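Local coordinates for protein lytic polysaccharide monooxygenase (Neurospora crassa, PDB 4QI8) that probably oxidises glycosidic bonds of cellulose with a copper centre, using a reductant and an oxygen cosubstrate to break the polysaccharide chain, at residues A58-Y71 and S117-S129. Sequence-based numbering, arbitrary orientation.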
loop_
_atom_site.group_PDB
_atom_site.type_symbol
_atom_site.label_atom_id
_atom_site.label_comp_id
_atom_site.label_asym_id
_atom_site.label_seq_id
_atom_site.Cartn_x
_atom_site.Cartn_y
_atom_site.Cartn_z
ATOM N N ALA A 58 -12.899 -12.211 -3.921
ATOM C CA ALA A 58 -11.674 -12.774 -3.382
ATOM C C ALA A 58 -11.094 -13.737 -4.408
ATOM O O ALA A 58 -11.833 -14.454 -5.090
ATOM C CB ALA A 58 -11.954 -13.493 -2.079
ATOM N N GLY A 59 -9.771 -13.740 -4.525
ATOM C CA GLY A 59 -9.086 -14.645 -5.427
ATOM C C GLY A 59 -8.847 -14.064 -6.806
ATOM O O GLY A 59 -8.216 -14.709 -7.642
ATOM N N THR A 60 -9.346 -12.856 -7.051
ATOM C CA THR A 60 -9.138 -12.201 -8.339
ATOM C C THR A 60 -8.077 -11.111 -8.228
ATOM O O THR A 60 -7.611 -10.782 -7.134
ATOM C CB THR A 60 -10.440 -11.589 -8.894
ATOM O OG1 THR A 60 -10.851 -10.491 -8.074
ATOM C CG2 THR A 60 -11.555 -12.630 -8.949
ATOM N N THR A 61 -7.699 -10.584 -9.385
ATOM C CA THR A 61 -6.684 -9.556 -9.493
ATOM C C THR A 61 -7.325 -8.276 -9.972
ATOM O O THR A 61 -7.970 -8.253 -11.019
ATOM C CB THR A 61 -5.621 -9.945 -10.519
ATOM O OG1 THR A 61 -4.943 -11.119 -10.074
ATOM C CG2 THR A 61 -4.603 -8.831 -10.705
ATOM N N ILE A 62 -7.119 -7.206 -9.218
ATOM C CA ILE A 62 -7.604 -5.894 -9.609
ATOM C C ILE A 62 -6.405 -5.025 -9.940
ATOM O O ILE A 62 -5.268 -5.492 -9.930
ATOM C CB ILE A 62 -8.476 -5.278 -8.515
ATOM C CG1 ILE A 62 -7.685 -5.085 -7.220
ATOM C CG2 ILE A 62 -9.679 -6.176 -8.261
ATOM C CD1 ILE A 62 -8.476 -4.432 -6.102
ATOM N N THR A 63 -6.653 -3.768 -10.258
ATOM C CA THR A 63 -5.573 -2.914 -10.719
ATOM C C THR A 63 -5.572 -1.628 -9.905
ATOM O O THR A 63 -6.610 -1.002 -9.763
ATOM C CB THR A 63 -5.724 -2.607 -12.228
ATOM O OG1 THR A 63 -5.732 -3.826 -12.981
ATOM C CG2 THR A 63 -4.588 -1.737 -12.715
ATOM N N TYR A 64 -4.407 -1.266 -9.365
ATOM C CA TYR A 64 -4.226 0.001 -8.659
ATOM C C TYR A 64 -3.409 0.915 -9.565
ATOM O O TYR A 64 -2.314 0.549 -9.992
ATOM C CB TYR A 64 -3.514 -0.214 -7.312
ATOM C CG TYR A 64 -4.052 0.625 -6.175
ATOM C CD1 TYR A 64 -4.051 2.009 -6.246
ATOM C CD2 TYR A 64 -4.554 0.038 -5.019
ATOM C CE1 TYR A 64 -4.551 2.782 -5.194
ATOM C CE2 TYR A 64 -5.049 0.805 -3.976
ATOM C CZ TYR A 64 -5.039 2.174 -4.059
ATOM O OH TYR A 64 -5.516 2.909 -2.999
ATOM N N GLY A 65 -3.958 2.083 -9.862
ATOM C CA GLY A 65 -3.323 3.019 -10.765
ATOM C C GLY A 65 -2.487 4.069 -10.061
ATOM O O GLY A 65 -2.812 4.486 -8.944
ATOM N N ALA A 66 -1.419 4.495 -10.733
ATOM C CA ALA A 66 -0.566 5.613 -10.330
ATOM C C ALA A 66 -0.755 6.775 -11.300
ATOM O O ALA A 66 -1.181 6.577 -12.442
ATOM C CB ALA A 66 0.897 5.195 -10.357
ATOM N N ALA A 67 -0.443 7.981 -10.852
ATOM C CA ALA A 67 -0.409 9.114 -11.764
ATOM C C ALA A 67 0.684 10.101 -11.337
ATOM O O ALA A 67 0.604 10.618 -10.208
ATOM C CB ALA A 67 -1.762 9.801 -11.789
ATOM N N PRO A 68 1.686 10.395 -12.162
ATOM C CA PRO A 68 2.012 9.740 -13.438
ATOM C C PRO A 68 2.694 8.415 -13.075
ATOM O O PRO A 68 2.473 7.897 -11.985
ATOM C CB PRO A 68 2.989 10.760 -14.075
ATOM C CG PRO A 68 3.747 11.269 -12.886
ATOM C CD PRO A 68 2.679 11.424 -11.803
ATOM N N SER A 69 3.420 7.802 -14.002
ATOM C CA SER A 69 4.029 6.511 -13.735
ATOM C C SER A 69 5.060 6.609 -12.614
ATOM O O SER A 69 5.695 7.629 -12.462
ATOM C CB SER A 69 4.726 6.002 -14.991
ATOM O OG SER A 69 3.771 5.900 -16.063
ATOM N N VAL A 70 5.184 5.538 -11.854
ATOM C CA VAL A 70 6.190 5.445 -10.801
ATOM C C VAL A 70 7.582 5.554 -11.418
ATOM O O VAL A 70 7.887 4.866 -12.395
ATOM C CB VAL A 70 6.055 4.103 -10.061
ATOM C CG1 VAL A 70 7.218 3.886 -9.098
ATOM C CG2 VAL A 70 4.724 4.035 -9.332
ATOM N N TYR A 71 8.436 6.398 -10.846
ATOM C CA TYR A 71 9.774 6.577 -11.401
ATOM C C TYR A 71 10.887 6.689 -10.377
ATOM O O TYR A 71 12.042 6.766 -10.758
ATOM C CB TYR A 71 9.818 7.774 -12.351
ATOM C CG TYR A 71 9.534 9.104 -11.715
ATOM C CD1 TYR A 71 10.553 9.885 -11.173
ATOM C CD2 TYR A 71 8.239 9.580 -11.642
ATOM C CE1 TYR A 71 10.280 11.114 -10.603
ATOM C CE2 TYR A 71 7.958 10.795 -11.076
ATOM C CZ TYR A 71 8.976 11.560 -10.551
ATOM O OH TYR A 71 8.668 12.789 -9.998
ATOM N N SER A 117 8.791 -1.976 -10.610
ATOM C CA SER A 117 7.808 -0.901 -10.525
ATOM C C SER A 117 8.212 0.315 -11.356
ATOM O O SER A 117 7.370 1.178 -11.633
ATOM C CB SER A 117 7.568 -0.498 -9.069
ATOM O OG SER A 117 8.779 -0.145 -8.434
ATOM N N ASN A 118 9.477 0.383 -11.779
ATOM C CA ASN A 118 9.950 1.522 -12.552
ATOM C C ASN A 118 9.204 1.644 -13.866
ATOM O O ASN A 118 9.170 0.698 -14.667
ATOM C CB ASN A 118 11.435 1.371 -12.867
ATOM C CG ASN A 118 12.058 2.654 -13.355
ATOM O OD1 ASN A 118 11.563 3.750 -13.073
ATOM N ND2 ASN A 118 13.156 2.530 -14.096
ATOM N N GLY A 119 8.613 2.818 -14.077
ATOM C CA GLY A 119 7.912 3.121 -15.307
ATOM C C GLY A 119 6.506 2.579 -15.377
ATOM O O GLY A 119 5.846 2.723 -16.407
ATOM N N LYS A 120 6.030 1.961 -14.303
ATOM C CA LYS A 120 4.680 1.405 -14.307
ATOM C C LYS A 120 3.635 2.445 -13.927
ATOM O O LYS A 120 3.839 3.256 -13.016
ATOM C CB LYS A 120 4.571 0.202 -13.370
ATOM C CG LYS A 120 5.482 -0.961 -13.728
ATOM C CD LYS A 120 5.173 -1.561 -15.093
ATOM C CE LYS A 120 5.901 -2.884 -15.289
ATOM N NZ LYS A 120 7.379 -2.747 -15.345
ATOM N N SER A 121 2.511 2.403 -14.639
ATOM C CA SER A 121 1.381 3.311 -14.427
ATOM C C SER A 121 0.254 2.649 -13.639
ATOM O O SER A 121 -0.721 3.299 -13.262
ATOM C CB SER A 121 0.826 3.771 -15.787
ATOM O OG SER A 121 0.440 2.654 -16.582
ATOM N N SER A 122 0.363 1.343 -13.435
ATOM C CA SER A 122 -0.628 0.613 -12.674
ATOM C C SER A 122 -0.023 -0.723 -12.253
ATOM O O SER A 122 0.995 -1.162 -12.802
ATOM C CB SER A 122 -1.906 0.428 -13.479
ATOM O OG SER A 122 -1.684 -0.373 -14.617
ATOM N N PHE A 123 -0.670 -1.359 -11.282
ATOM C CA PHE A 123 -0.156 -2.570 -10.656
ATOM C C PHE A 123 -1.270 -3.577 -10.437
ATOM O O PHE A 123 -2.315 -3.229 -9.906
ATOM C CB PHE A 123 0.489 -2.233 -9.313
ATOM C CG PHE A 123 1.655 -1.326 -9.459
ATOM C CD1 PHE A 123 1.508 0.051 -9.398
ATOM C CD2 PHE A 123 2.905 -1.846 -9.749
ATOM C CE1 PHE A 123 2.594 0.869 -9.594
ATOM C CE2 PHE A 123 3.982 -1.026 -9.947
ATOM C CZ PHE A 123 3.825 0.328 -9.877
ATOM N N PRO A 124 -1.047 -4.834 -10.841
ATOM C CA PRO A 124 -2.012 -5.881 -10.533
ATOM C C PRO A 124 -1.879 -6.285 -9.084
ATOM O O PRO A 124 -0.771 -6.529 -8.601
ATOM C CB PRO A 124 -1.581 -7.027 -11.445
ATOM C CG PRO A 124 -0.118 -6.847 -11.591
ATOM C CD PRO A 124 0.090 -5.357 -11.617
ATOM N N VAL A 125 -3.007 -6.334 -8.395
ATOM C CA VAL A 125 -3.041 -6.673 -6.985
ATOM C C VAL A 125 -3.890 -7.917 -6.835
ATOM O O VAL A 125 -5.092 -7.892 -7.084
ATOM C CB VAL A 125 -3.649 -5.534 -6.129
ATOM C CG1 VAL A 125 -3.635 -5.910 -4.671
ATOM C CG2 VAL A 125 -2.906 -4.220 -6.337
ATOM N N LYS A 126 -3.254 -9.019 -6.460
ATOM C CA LYS A 126 -3.972 -10.270 -6.283
ATOM C C LYS A 126 -4.570 -10.351 -4.882
ATOM O O LYS A 126 -3.857 -10.332 -3.875
ATOM C CB LYS A 126 -3.073 -11.480 -6.562
ATOM C CG LYS A 126 -3.805 -12.841 -6.501
ATOM C CD LYS A 126 -5.093 -12.906 -7.363
ATOM C CE LYS A 126 -4.896 -13.634 -8.692
ATOM N NZ LYS A 126 -6.116 -13.554 -9.564
ATOM N N ILE A 127 -5.892 -10.424 -4.831
ATOM C CA ILE A 127 -6.619 -10.525 -3.574
ATOM C C ILE A 127 -6.670 -11.999 -3.154
ATOM O O ILE A 127 -7.138 -12.837 -3.921
ATOM C CB ILE A 127 -8.059 -9.996 -3.742
ATOM C CG1 ILE A 127 -8.062 -8.549 -4.265
ATOM C CG2 ILE A 127 -8.834 -10.099 -2.437
ATOM C CD1 ILE A 127 -7.414 -7.509 -3.339
ATOM N N PRO A 128 -6.182 -12.331 -1.946
ATOM C CA PRO A 128 -6.196 -13.736 -1.513
ATOM C C PRO A 128 -7.581 -14.375 -1.572
ATOM O O PRO A 128 -8.577 -13.736 -1.253
ATOM C CB PRO A 128 -5.717 -13.656 -0.065
ATOM C CG PRO A 128 -4.858 -12.438 -0.037
ATOM C CD PRO A 128 -5.531 -11.465 -0.943
ATOM N N SER A 129 -7.634 -15.640 -1.982
ATOM C CA SER A 129 -8.906 -16.339 -2.142
ATOM C C SER A 129 -9.547 -16.687 -0.811
ATOM O O SER A 129 -10.769 -16.842 -0.719
ATOM C CB SER A 129 -8.701 -17.632 -2.940
ATOM O OG SER A 129 -7.872 -18.552 -2.242
HETATM O O HOH W 1 5.451 4.881 -17.927
HETATM O O HOH W 2 14.033 4.709 -11.094
#
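Val70 and Phe123 meet at right angles: CG2 of Val70 reaches the rim of the ring in its plane, 3.8 Å from Phe123 CE1. Val70 CB lies 3.6 Å from Ser117 O and a little farther from Lys120 O; CG1, anti to the backbone N (chi1 172°), stays by the Ser117 carbonyl, leaving CG2 directed at the ring. The two methyls of valine let one short side chain lie against carbonyl and aromatic edge alike. Its backbone is gripped too: Val70 N donates to Lys120 O, and Val70 O accepts from Gly119 N (2.7 Å), both in the type II turn Ser117-Lys120, where positive phi favours glycine at Gly119. Beyond it, strands 61-67 and 122-126 pair antiparallel. Proline fits at Pro124 because this position, opposite Thr63, is non-hydrogen-bonded, its N faces away from 61-67, and 122-126 is an outermost strand of its sheet. Ile62, Tyr64, Phe123 and Val125 share the face turned to the other sheet of the beta-sandwich, where Phe123 and Val125 touch Phe78. Lys126, CG anti to its N and the chain kinked at chi2 and chi3, reaches across to 58-71, where NZ donates to Gly59 O at 3.1 Å. Near the copper, Tyr71 OH is hydrogen-bonded to His1 N. Backbone bonds thus chiefly hold outer strand 122-126 to central 61-67, between an apolar inner face and a mixed outer one of Thr, Ser, Lys and Pro.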